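Local coordinates for protein SYE1 (Shewanella oneidensis, PDB 4AWT) that binds flavin mononucleotide and probably reduces carbon-carbon double bonds with electrons taken from NADH or NADPH, at residues G58-P63 / G73-E78; D162-A167 / V218-D223; T239-V244 / E271-D276. The protein carries 1 engineered substitution. All coordinates share one frame; numbering follows the deposited sequence. Where two conformers were deposited one is given.

In the fold
Contact 1 and contact 2 are neighbours in an eight-stranded (beta/alpha)8 barrel, their centres about 14 Å apart. They meet directly: Ile61 of contact 1 packs on the 162-167 helix of contact 2, with Ile61 CG2 3.7 Å from Ala166 CB. Contact 3 lies on the opposite side of the chain's centre, about 25 Å from contact 1 and 26 Å from contact 2 between centres. The flavin relates the first and the last. Gly58 of contact 1 donates its backbone N-H to FMN O4, while contact 3 places Trp274 beside the dimethyl end of the isoalloxazine. Contact 2 lies on the outer helical layer; the side chain of Tyr163 is about 11 Å from the flavin.

Contact 1. Residues G58-P63 / G73-E78; sequences GTQISP and GIYTPE
Thr59 OG1, which lies 3.1 Å from Gly73 C against the peptide between Gly73 and Ile74, is hydrogen-bonded to Pro72 O and to Trp83 NE1. With OG1 anti to the backbone N (chi1 -176°), the hydroxyl faces the incoming segment 73-78, while the methyl CG2 reaches Ile74 CG2 at 3.9 Å. The two side chains cross at about a right angle. One backbone bond ties the segments: Ile74 N donates to Gln60 O at 3.1 Å, somewhat bent at 147°. The same carbonyl oxygen sits at the edge of the Tyr75 ring, 3.5 Å from Tyr75 CD2. Over one face of that ring come Ser62 CA and the Pro63 ring, whose CD makes a CH-pi contact 3.9 Å from the Tyr75 centroid and only 18° off the ring normal. At the phenol end, one water bridges the two segments, accepting from Gln60 NE2 at 3.0 Å and bonding to Tyr75 OH at 2.7 Å. The bend of the Gln60 chain at chi2 brings its amide alongside Gly73, and OE1 is held by Thr71 OG1. The amide is therefore engaged at both ends, and proline over the face, with carbonyl and water near the plane, would together limit rotation of the Tyr75 ring. This chemistry pins the loop leading into helix 77-92 against the end of strand 53-60, beside Gly58, which binds FMN.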
loop_
_atom_site.group_PDB
_atom_site.type_symbol
_atom_site.label_atom_id
_atom_site.label_comp_id
_atom_site.label_asym_id
_atom_site.label_seq_id
_atom_site.Cartn_x
_atom_site.Cartn_y
_atom_site.Cartn_z
ATOM N N GLY A 58 1.697 -0.054 5.126
ATOM C CA GLY A 58 0.601 0.878 5.393
ATOM C C GLY A 58 0.795 1.543 6.738
ATOM O O GLY A 58 1.116 0.926 7.750
ATOM N N THR A 59 0.532 2.856 6.749
ATOM C CA THR A 59 0.681 3.641 7.967
ATOM C C THR A 59 -0.608 4.441 8.147
ATOM O O THR A 59 -1.035 5.224 7.299
ATOM C CB THR A 59 1.975 4.471 7.921
ATOM O OG1 THR A 59 2.149 5.163 9.155
ATOM C CG2 THR A 59 2.108 5.470 6.820
ATOM N N GLN A 60 -1.292 4.169 9.246
ATOM C CA GLN A 60 -2.647 4.700 9.434
ATOM C C GLN A 60 -2.616 6.201 9.632
ATOM O O GLN A 60 -1.782 6.784 10.334
ATOM C CB GLN A 60 -3.382 4.022 10.581
ATOM C CG GLN A 60 -2.738 4.137 11.963
ATOM C CD GLN A 60 -1.821 3.006 12.298
ATOM O OE1 GLN A 60 -1.377 2.250 11.404
ATOM N NE2 GLN A 60 -1.463 2.858 13.549
ATOM N N ILE A 61 -3.627 6.860 9.036
ATOM C CA ILE A 61 -3.743 8.298 9.030
ATOM C C ILE A 61 -4.412 8.876 10.273
ATOM O O ILE A 61 -4.426 10.083 10.445
ATOM C CB ILE A 61 -4.479 8.783 7.758
ATOM C CG1 ILE A 61 -5.942 8.342 7.751
ATOM C CG2 ILE A 61 -3.740 8.353 6.518
ATOM C CD1 ILE A 61 -6.751 8.859 6.583
ATOM N N SER A 62 -4.960 8.020 11.119
ATOM C CA SER A 62 -5.689 8.466 12.294
ATOM C C SER A 62 -5.891 7.253 13.188
ATOM O O SER A 62 -5.681 6.097 12.753
ATOM C CB SER A 62 -7.055 9.021 11.931
ATOM O OG SER A 62 -7.899 7.945 11.533
ATOM N N PRO A 63 -6.352 7.452 14.423
ATOM C CA PRO A 63 -6.618 6.306 15.285
ATOM C C PRO A 63 -7.635 5.326 14.752
ATOM O O PRO A 63 -7.560 4.134 15.057
ATOM C CB PRO A 63 -7.092 6.970 16.596
ATOM C CG PRO A 63 -6.405 8.301 16.595
ATOM C CD PRO A 63 -6.402 8.729 15.148
ATOM N N GLY A 73 1.658 4.485 12.938
ATOM C CA GLY A 73 0.880 5.586 12.462
ATOM C C GLY A 73 1.709 6.690 11.860
ATOM O O GLY A 73 2.936 6.701 11.916
ATOM N N ILE A 74 0.995 7.703 11.300
ATOM C CA ILE A 74 1.638 8.865 10.722
ATOM C C ILE A 74 0.904 10.137 11.097
ATOM O O ILE A 74 0.911 11.112 10.335
ATOM C CB ILE A 74 1.900 8.686 9.218
ATOM C CG1 ILE A 74 2.931 9.657 8.659
ATOM C CG2 ILE A 74 0.606 8.670 8.418
ATOM C CD1 ILE A 74 3.610 9.141 7.404
ATOM N N TYR A 75 0.288 10.168 12.278
ATOM C CA TYR A 75 -0.509 11.303 12.701
ATOM C C TYR A 75 -0.004 11.992 13.976
ATOM O O TYR A 75 -0.446 13.135 14.193
ATOM C CB TYR A 75 -2.014 10.940 12.821
ATOM C CG TYR A 75 -2.303 9.829 13.750
ATOM C CD1 TYR A 75 -2.524 10.055 15.116
ATOM C CD2 TYR A 75 -2.350 8.492 13.342
ATOM C CE1 TYR A 75 -2.772 9.032 15.996
ATOM C CE2 TYR A 75 -2.582 7.458 14.200
ATOM C CZ TYR A 75 -2.801 7.750 15.559
ATOM O OH TYR A 75 -3.017 6.721 16.443
ATOM N N THR A 76 0.853 11.428 14.779
ATOM C CA THR A 76 1.371 12.133 15.955
ATOM C C THR A 76 2.786 12.624 15.704
ATOM O O THR A 76 3.509 12.107 14.828
ATOM C CB THR A 76 1.367 11.244 17.180
ATOM O OG1 THR A 76 2.390 10.232 17.012
ATOM C CG2 THR A 76 0.024 10.587 17.479
ATOM N N PRO A 77 3.223 13.611 16.463
ATOM C CA PRO A 77 4.591 14.088 16.288
ATOM C C PRO A 77 5.637 12.974 16.488
ATOM O O PRO A 77 6.637 12.919 15.783
ATOM C CB PRO A 77 4.721 15.199 17.353
ATOM C CG PRO A 77 3.301 15.707 17.469
ATOM C CD PRO A 77 2.442 14.471 17.426
ATOM N N GLU A 78 5.411 12.126 17.465
ATOM C CA GLU A 78 6.347 11.033 17.724
ATOM C C GLU A 78 6.386 10.059 16.553
ATOM O O GLU A 78 7.440 9.534 16.194
ATOM C CB GLU A 78 5.979 10.304 18.980
ATOM C CG GLU A 78 5.991 11.217 20.186
ATOM C CD GLU A 78 4.728 11.996 20.457
ATOM O OE1 GLU A 78 3.733 12.222 19.754
ATOM O OE2 GLU A 78 4.626 12.515 21.614
HETATM O O HOH W 1 -2.842 4.061 15.882
#

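Contact 2. Residues D162-A167 / V218-D223; sequences DYRQAA and VAALVD
Arg164 lies across Ala220 and reaches Asp223, and its side chain makes the polar half of the contact. From CB the chain sets off alongside helix 218-223 rather than straight at it; CG, nearly anti to the backbone N (chi1 -160°), turns the extended chain inward. CG rests 3.6 Å from Ala220 O and 4.2 Å from Ala220 CB. Farther out, NE donates to a water at 2.9 Å, which returns a weak bond to Asp223 OD2. At the tip, NH2 forms a nearly straight salt bridge with Asp223 OD2 at 2.9 Å. The carboxylate oxygen lies in the guanidinium plane, yet is itself met from above the carboxylate plane. The two flat groups are steeply inclined, 71° apart. Beside this polar pair the contact turns apolar: Leu221 CD2 touches Ala167 CB at 3.7 Å and Tyr163 O at 3.5 Å. The axes of the short helical segments come within 8.6 Å, and their N-to-C directions are 29° apart. Tyr163 and Leu221 both also touch Leu180 on strand 177-181, which separates the two helices in sequence. Neighbouring, roughly parallel helices that flank a barrel strand in sequence and pack on it are the outer layer of a (beta/alpha)8, or TIM, barrel.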
loop_
_atom_site.group_PDB
_atom_site.type_symbol
_atom_site.label_atom_id
_atom_site.label_comp_id
_atom_site.label_asym_id
_atom_site.label_seq_id
_atom_site.Cartn_x
_atom_site.Cartn_y
_atom_site.Cartn_z
ATOM N N ASP A 162 -7.833 14.144 7.113
ATOM C CA ASP A 162 -6.828 13.278 7.719
ATOM C C ASP A 162 -5.807 12.807 6.671
ATOM O O ASP A 162 -4.613 12.751 6.940
ATOM C CB ASP A 162 -7.473 12.105 8.406
ATOM C CG ASP A 162 -8.318 12.440 9.626
ATOM O OD1 ASP A 162 -8.187 13.562 10.163
ATOM O OD2 ASP A 162 -9.065 11.542 10.059
ATOM N N TYR A 163 -6.285 12.455 5.475
ATOM C CA TYR A 163 -5.349 12.105 4.410
ATOM C C TYR A 163 -4.450 13.256 4.047
ATOM O O TYR A 163 -3.245 13.102 3.863
ATOM C CB TYR A 163 -6.096 11.628 3.177
ATOM C CG TYR A 163 -6.468 10.180 3.110
ATOM C CD1 TYR A 163 -5.488 9.192 3.029
ATOM C CD2 TYR A 163 -7.802 9.754 3.088
ATOM C CE1 TYR A 163 -5.826 7.855 2.957
ATOM C CE2 TYR A 163 -8.145 8.436 2.976
ATOM C CZ TYR A 163 -7.145 7.464 2.918
ATOM O OH TYR A 163 -7.542 6.158 2.778
ATOM N N ARG A 164 -5.045 14.447 3.903
ATOM C CA ARG A 164 -4.291 15.621 3.511
ATOM C C ARG A 164 -3.180 15.894 4.513
ATOM O O ARG A 164 -2.023 16.133 4.162
ATOM C CB ARG A 164 -5.268 16.809 3.368
ATOM C CG ARG A 164 -4.700 17.932 2.522
ATOM C CD ARG A 164 -5.626 19.151 2.580
ATOM N NE ARG A 164 -5.221 20.187 1.671
ATOM C CZ ARG A 164 -4.153 20.941 1.844
ATOM N NH1 ARG A 164 -3.392 20.845 2.933
ATOM N NH2 ARG A 164 -3.835 21.849 0.926
ATOM N N GLN A 165 -3.554 15.878 5.792
ATOM C CA GLN A 165 -2.569 16.144 6.820
ATOM C C GLN A 165 -1.515 15.045 6.884
ATOM O O GLN A 165 -0.342 15.329 7.128
ATOM C CB GLN A 165 -3.251 16.338 8.178
ATOM C CG GLN A 165 -2.270 16.754 9.263
ATOM C CD GLN A 165 -1.560 18.043 8.971
ATOM O OE1 GLN A 165 -0.277 18.166 9.098
ATOM N NE2 GLN A 165 -2.255 19.046 8.565
ATOM N N ALA A 166 -1.928 13.798 6.674
ATOM C CA ALA A 166 -0.981 12.697 6.694
ATOM C C ALA A 166 0.063 12.856 5.600
ATOM O O ALA A 166 1.221 12.505 5.787
ATOM C CB ALA A 166 -1.676 11.369 6.548
ATOM N N ALA A 167 -0.339 13.400 4.434
ATOM C CA ALA A 167 0.620 13.648 3.371
ATOM C C ALA A 167 1.649 14.680 3.798
ATOM O O ALA A 167 2.855 14.545 3.559
ATOM C CB ALA A 167 -0.100 14.057 2.115
ATOM N N VAL A 218 -7.596 12.102 -3.740
ATOM C CA VAL A 218 -6.426 12.391 -4.572
ATOM C C VAL A 218 -6.275 13.881 -4.778
ATOM O O VAL A 218 -5.170 14.408 -4.723
ATOM C CB VAL A 218 -6.470 11.592 -5.862
ATOM C CG1 VAL A 218 -5.393 12.041 -6.833
ATOM C CG2 VAL A 218 -6.338 10.105 -5.553
ATOM N N ALA A 219 -7.385 14.587 -5.023
ATOM C CA ALA A 219 -7.263 16.032 -5.214
ATOM C C ALA A 219 -6.638 16.691 -4.012
ATOM O O ALA A 219 -5.796 17.579 -4.164
ATOM C CB ALA A 219 -8.653 16.644 -5.467
ATOM N N ALA A 220 -7.035 16.281 -2.807
ATOM C CA ALA A 220 -6.489 16.864 -1.609
ATOM C C ALA A 220 -5.010 16.530 -1.427
ATOM O O ALA A 220 -4.212 17.372 -1.028
ATOM C CB ALA A 220 -7.275 16.404 -0.401
ATOM N N LEU A 221 -4.632 15.278 -1.732
ATOM C CA LEU A 221 -3.223 14.880 -1.627
ATOM C C LEU A 221 -2.362 15.668 -2.565
ATOM O O LEU A 221 -1.273 16.147 -2.196
ATOM C CB LEU A 221 -3.120 13.377 -1.896
ATOM C CG LEU A 221 -3.782 12.478 -0.879
ATOM C CD1 LEU A 221 -3.884 11.059 -1.420
ATOM C CD2 LEU A 221 -3.028 12.470 0.441
ATOM N N VAL A 222 -2.822 15.804 -3.829
ATOM C CA VAL A 222 -2.074 16.582 -4.800
ATOM C C VAL A 222 -1.977 18.016 -4.377
ATOM O O VAL A 222 -0.923 18.661 -4.522
ATOM C CB VAL A 222 -2.744 16.417 -6.177
ATOM C CG1 VAL A 222 -2.209 17.443 -7.158
ATOM C CG2 VAL A 222 -2.579 15.002 -6.701
ATOM N N ASP A 223 -3.096 18.581 -3.891
ATOM C CA ASP A 223 -3.018 19.989 -3.431
ATOM C C ASP A 223 -2.025 20.157 -2.314
ATOM O O ASP A 223 -1.343 21.171 -2.244
ATOM C CB ASP A 223 -4.418 20.405 -2.975
ATOM C CG ASP A 223 -4.609 21.850 -2.732
ATOM O OD1 ASP A 223 -4.373 22.604 -3.706
ATOM O OD2 ASP A 223 -5.042 22.257 -1.628
HETATM O O HOH W 2 -7.454 20.387 -0.176
#

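Contact 3. Residues T239-V244 / E271-D276; sequences TLNGTV and EVDWDD. With BOG (octyl beta-D-glucopyranoside), chain D; FMN (flavin mononucleotide), chain B.
At the mouth of the FMN pocket, Asn241 and Asp273 reach from two loops to one hydroxyl of a bound octyl glucoside. Asn241 ND2, which also bonds to Asn184 O, donates to BOG O6 at 3.1 Å; O6 in turn donates to Asp273 OD2 at 2.6 Å. A further bond, from Trp274 NE1 to the sugar ring oxygen BOG O5, is 2.8 Å long and nearly straight at 166°. The indole has the detergent's C3' over one face and the flavin's C9 over the other, while Trp274 CH2 lies 3.5 Å from FMN C8M. Both segments are loops following barrel strands, 230-234 and 266-270, at the end of the TIM barrel where the flavin sits. Each contains a beta turn, type I at Thr239-Gly242 and type II' at Asp273-Asp276. Away from the ligands, Thr239 N donates to the syn lone pair of Asp276 OD2 at 2.8 Å and 169°. The other carboxylate oxygen, Asp276 OD1, accepts from a water that itself accepts from Thr239 OG1. Between these polar ends, CG anti to the N (chi1 -175°) directs the Leu240 side chain across to segment 271-276, where CD2 meets the edge of the Trp274 indole, 3.7 Å from Trp274 CD1.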
loop_
_atom_site.group_PDB
_atom_site.type_symbol
_atom_site.label_atom_id
_atom_site.label_comp_id
_atom_site.label_asym_id
_atom_site.label_seq_id
_atom_site.Cartn_x
_atom_site.Cartn_y
_atom_site.Cartn_z
ATOM N N THR A 239 -10.189 -9.902 -4.599
ATOM C CA THR A 239 -11.417 -9.775 -3.805
ATOM C C THR A 239 -11.256 -10.337 -2.412
ATOM O O THR A 239 -12.237 -10.433 -1.641
ATOM C CB THR A 239 -12.590 -10.477 -4.520
ATOM O OG1 THR A 239 -12.269 -11.887 -4.601
ATOM C CG2 THR A 239 -12.875 -9.890 -5.877
ATOM N N LEU A 240 -10.037 -10.717 -2.019
ATOM C CA LEU A 240 -9.829 -11.445 -0.796
ATOM C C LEU A 240 -10.397 -10.764 0.429
ATOM O O LEU A 240 -10.938 -11.424 1.323
ATOM C CB LEU A 240 -8.290 -11.644 -0.614
ATOM C CG LEU A 240 -7.898 -12.498 0.559
ATOM C CD1 LEU A 240 -8.356 -13.928 0.381
ATOM C CD2 LEU A 240 -6.389 -12.395 0.717
ATOM N N ASN A 241 -10.219 -9.450 0.554
ATOM C CA ASN A 241 -10.691 -8.723 1.717
ATOM C C ASN A 241 -12.113 -8.216 1.603
ATOM O O ASN A 241 -12.568 -7.444 2.439
ATOM C CB ASN A 241 -9.712 -7.608 2.084
ATOM C CG ASN A 241 -8.448 -8.175 2.613
ATOM O OD1 ASN A 241 -8.418 -9.312 3.114
ATOM N ND2 ASN A 241 -7.399 -7.383 2.500
ATOM N N GLY A 242 -12.857 -8.712 0.629
ATOM C CA GLY A 242 -14.281 -8.575 0.617
ATOM C C GLY A 242 -14.885 -7.585 -0.324
ATOM O O GLY A 242 -16.119 -7.446 -0.289
ATOM N N THR A 243 -14.111 -6.920 -1.164
ATOM C CA THR A 243 -14.620 -5.988 -2.129
ATOM C C THR A 243 -14.619 -6.623 -3.519
ATOM O O THR A 243 -13.551 -7.043 -4.011
ATOM C CB THR A 243 -13.823 -4.675 -2.145
ATOM O OG1 THR A 243 -12.436 -4.885 -2.341
ATOM C CG2 THR A 243 -13.987 -3.915 -0.850
ATOM N N VAL A 244 -15.815 -6.622 -4.125
ATOM C CA VAL A 244 -16.047 -7.136 -5.465
ATOM C C VAL A 244 -16.690 -6.053 -6.300
ATOM O O VAL A 244 -17.670 -5.445 -5.810
ATOM C CB VAL A 244 -17.006 -8.369 -5.400
ATOM C CG1 VAL A 244 -17.269 -8.921 -6.793
ATOM C CG2 VAL A 244 -16.411 -9.446 -4.502
ATOM N N GLU A 271 -1.698 -7.024 -8.054
ATOM C CA GLU A 271 -2.201 -8.054 -8.932
ATOM C C GLU A 271 -2.543 -9.359 -8.247
ATOM O O GLU A 271 -3.335 -10.157 -8.768
ATOM C CB GLU A 271 -1.142 -8.251 -10.061
ATOM C CG GLU A 271 -1.495 -9.182 -11.162
ATOM C CD GLU A 271 -0.495 -9.160 -12.290
ATOM O OE1 GLU A 271 0.450 -8.321 -12.233
ATOM O OE2 GLU A 271 -0.648 -9.967 -13.215
ATOM N N VAL A 272 -1.919 -9.612 -7.105
ATOM C CA VAL A 272 -2.156 -10.780 -6.258
ATOM C C VAL A 272 -2.272 -10.290 -4.839
ATOM O O VAL A 272 -1.508 -9.384 -4.453
ATOM C CB VAL A 272 -1.002 -11.789 -6.366
ATOM C CG1 VAL A 272 -1.192 -12.954 -5.396
ATOM C CG2 VAL A 272 -0.823 -12.283 -7.791
ATOM N N ASP A 273 -3.175 -10.875 -4.058
ATOM C CA ASP A 273 -3.142 -10.629 -2.629
ATOM C C ASP A 273 -3.196 -12.001 -1.962
ATOM O O ASP A 273 -4.139 -12.777 -2.095
ATOM C CB ASP A 273 -4.285 -9.730 -2.189
ATOM C CG ASP A 273 -4.056 -9.031 -0.885
ATOM O OD1 ASP A 273 -2.922 -8.609 -0.615
ATOM O OD2 ASP A 273 -5.067 -8.855 -0.143
ATOM N N TRP A 274 -2.058 -12.335 -1.351
ATOM C CA TRP A 274 -1.821 -13.650 -0.741
ATOM C C TRP A 274 -1.941 -14.735 -1.813
ATOM O O TRP A 274 -1.071 -14.811 -2.695
ATOM C CB TRP A 274 -2.663 -13.863 0.483
ATOM C CG TRP A 274 -2.275 -12.903 1.553
ATOM C CD1 TRP A 274 -2.936 -11.782 1.923
ATOM C CD2 TRP A 274 -1.110 -12.975 2.357
ATOM N NE1 TRP A 274 -2.262 -11.157 2.926
ATOM C CE2 TRP A 274 -1.145 -11.862 3.215
ATOM C CE3 TRP A 274 -0.036 -13.843 2.468
ATOM C CZ2 TRP A 274 -0.159 -11.606 4.161
ATOM C CZ3 TRP A 274 0.937 -13.565 3.440
ATOM C CH2 TRP A 274 0.843 -12.460 4.251
ATOM N N ASP A 275 -2.978 -15.583 -1.709
ATOM C CA ASP A 275 -3.279 -16.682 -2.618
ATOM C C ASP A 275 -4.326 -16.287 -3.660
ATOM O O ASP A 275 -4.709 -17.136 -4.499
ATOM C CB ASP A 275 -3.799 -17.917 -1.854
ATOM C CG ASP A 275 -4.911 -17.670 -0.848
ATOM O OD1 ASP A 275 -5.197 -16.499 -0.444
ATOM O OD2 ASP A 275 -5.492 -18.734 -0.431
ATOM N N ASP A 276 -4.857 -15.087 -3.616
ATOM C CA ASP A 276 -5.882 -14.593 -4.539
ATOM C C ASP A 276 -5.168 -14.020 -5.754
ATOM O O ASP A 276 -4.658 -12.891 -5.695
ATOM C CB ASP A 276 -6.764 -13.577 -3.863
ATOM C CG ASP A 276 -7.892 -13.010 -4.686
ATOM O OD1 ASP A 276 -8.138 -13.485 -5.827
ATOM O OD2 ASP A 276 -8.512 -12.067 -4.167
HETATM C C1 BOG D . -2.826 -9.027 6.016
HETATM O O1 BOG D . -2.404 -10.310 6.390
HETATM C C2 BOG D . -1.822 -7.973 6.363
HETATM O O2 BOG D . -1.653 -7.852 7.758
HETATM C C3 BOG D . -2.230 -6.581 5.854
HETATM O O3 BOG D . -1.168 -5.679 5.992
HETATM C C4 BOG D . -2.508 -6.698 4.348
HETATM O O4 BOG D . -2.955 -5.469 3.884
HETATM C C5 BOG D . -3.502 -7.809 4.031
HETATM O O5 BOG D . -2.948 -9.001 4.554
HETATM C C6 BOG D . -3.739 -7.952 2.549
HETATM O O6 BOG D . -4.739 -8.946 2.415
HETATM C "C1'" BOG D . -3.445 -11.229 6.625
HETATM C "C2'" BOG D . -3.005 -12.571 7.203
HETATM C "C3'" BOG D . -1.829 -13.185 6.506
HETATM C "C4'" BOG D . -1.493 -14.661 6.685
HETATM C "C5'" BOG D . -0.078 -14.746 7.268
HETATM C "C6'" BOG D . -0.120 -15.253 8.711
HETATM C "C7'" BOG D . 1.304 -15.305 9.292
HETATM C "C8'" BOG D . 1.251 -16.306 10.440
HETATM N N1 FMN B . -0.056 -4.374 0.628
HETATM C C2 FMN B . -0.305 -3.096 0.888
HETATM O O2 FMN B . -0.739 -2.309 0.004
HETATM N N3 FMN B . -0.086 -2.587 2.160
HETATM C C4 FMN B . 0.391 -3.357 3.208
HETATM O O4 FMN B . 0.660 -2.791 4.300
HETATM C C4A FMN B . 0.541 -4.717 2.948
HETATM N N5 FMN B . 0.926 -5.590 3.964
HETATM C C5A FMN B . 1.474 -6.842 3.574
HETATM C C6 FMN B . 2.110 -7.627 4.503
HETATM C C7 FMN B . 2.696 -8.868 4.156
HETATM C C7M FMN B . 3.485 -9.613 5.205
HETATM C C8 FMN B . 2.569 -9.302 2.871
HETATM C C8M FMN B . 3.193 -10.602 2.405
HETATM C C9 FMN B . 1.905 -8.511 1.911
HETATM C C9A FMN B . 1.360 -7.270 2.247
HETATM N N10 FMN B . 0.750 -6.447 1.277
HETATM C C10 FMN B . 0.402 -5.153 1.615
HETATM C "C1'" FMN B . 0.700 -6.895 -0.117
HETATM C "C2'" FMN B . 2.051 -6.779 -0.847
HETATM O "O2'" FMN B . 2.391 -5.420 -1.060
HETATM C "C3'" FMN B . 2.033 -7.435 -2.213
HETATM O "O3'" FMN B . 1.165 -6.764 -3.115
HETATM C "C4'" FMN B . 1.683 -8.934 -2.209
HETATM O "O4'" FMN B . 2.371 -9.632 -1.182
HETATM C "C5'" FMN B . 1.875 -9.579 -3.568
HETATM O "O5'" FMN B . 3.249 -9.528 -3.985
HETATM P P FMN B . 4.190 -10.826 -3.791
HETATM O O1P FMN B . 4.370 -11.006 -2.304
HETATM O O2P FMN B . 3.478 -12.000 -4.425
HETATM O O3P FMN B . 5.463 -10.430 -4.496
HETATM O O HOH W 3 -10.412 -12.431 -6.788
HETATM O O HOH W 4 -8.125 -8.058 -0.921
#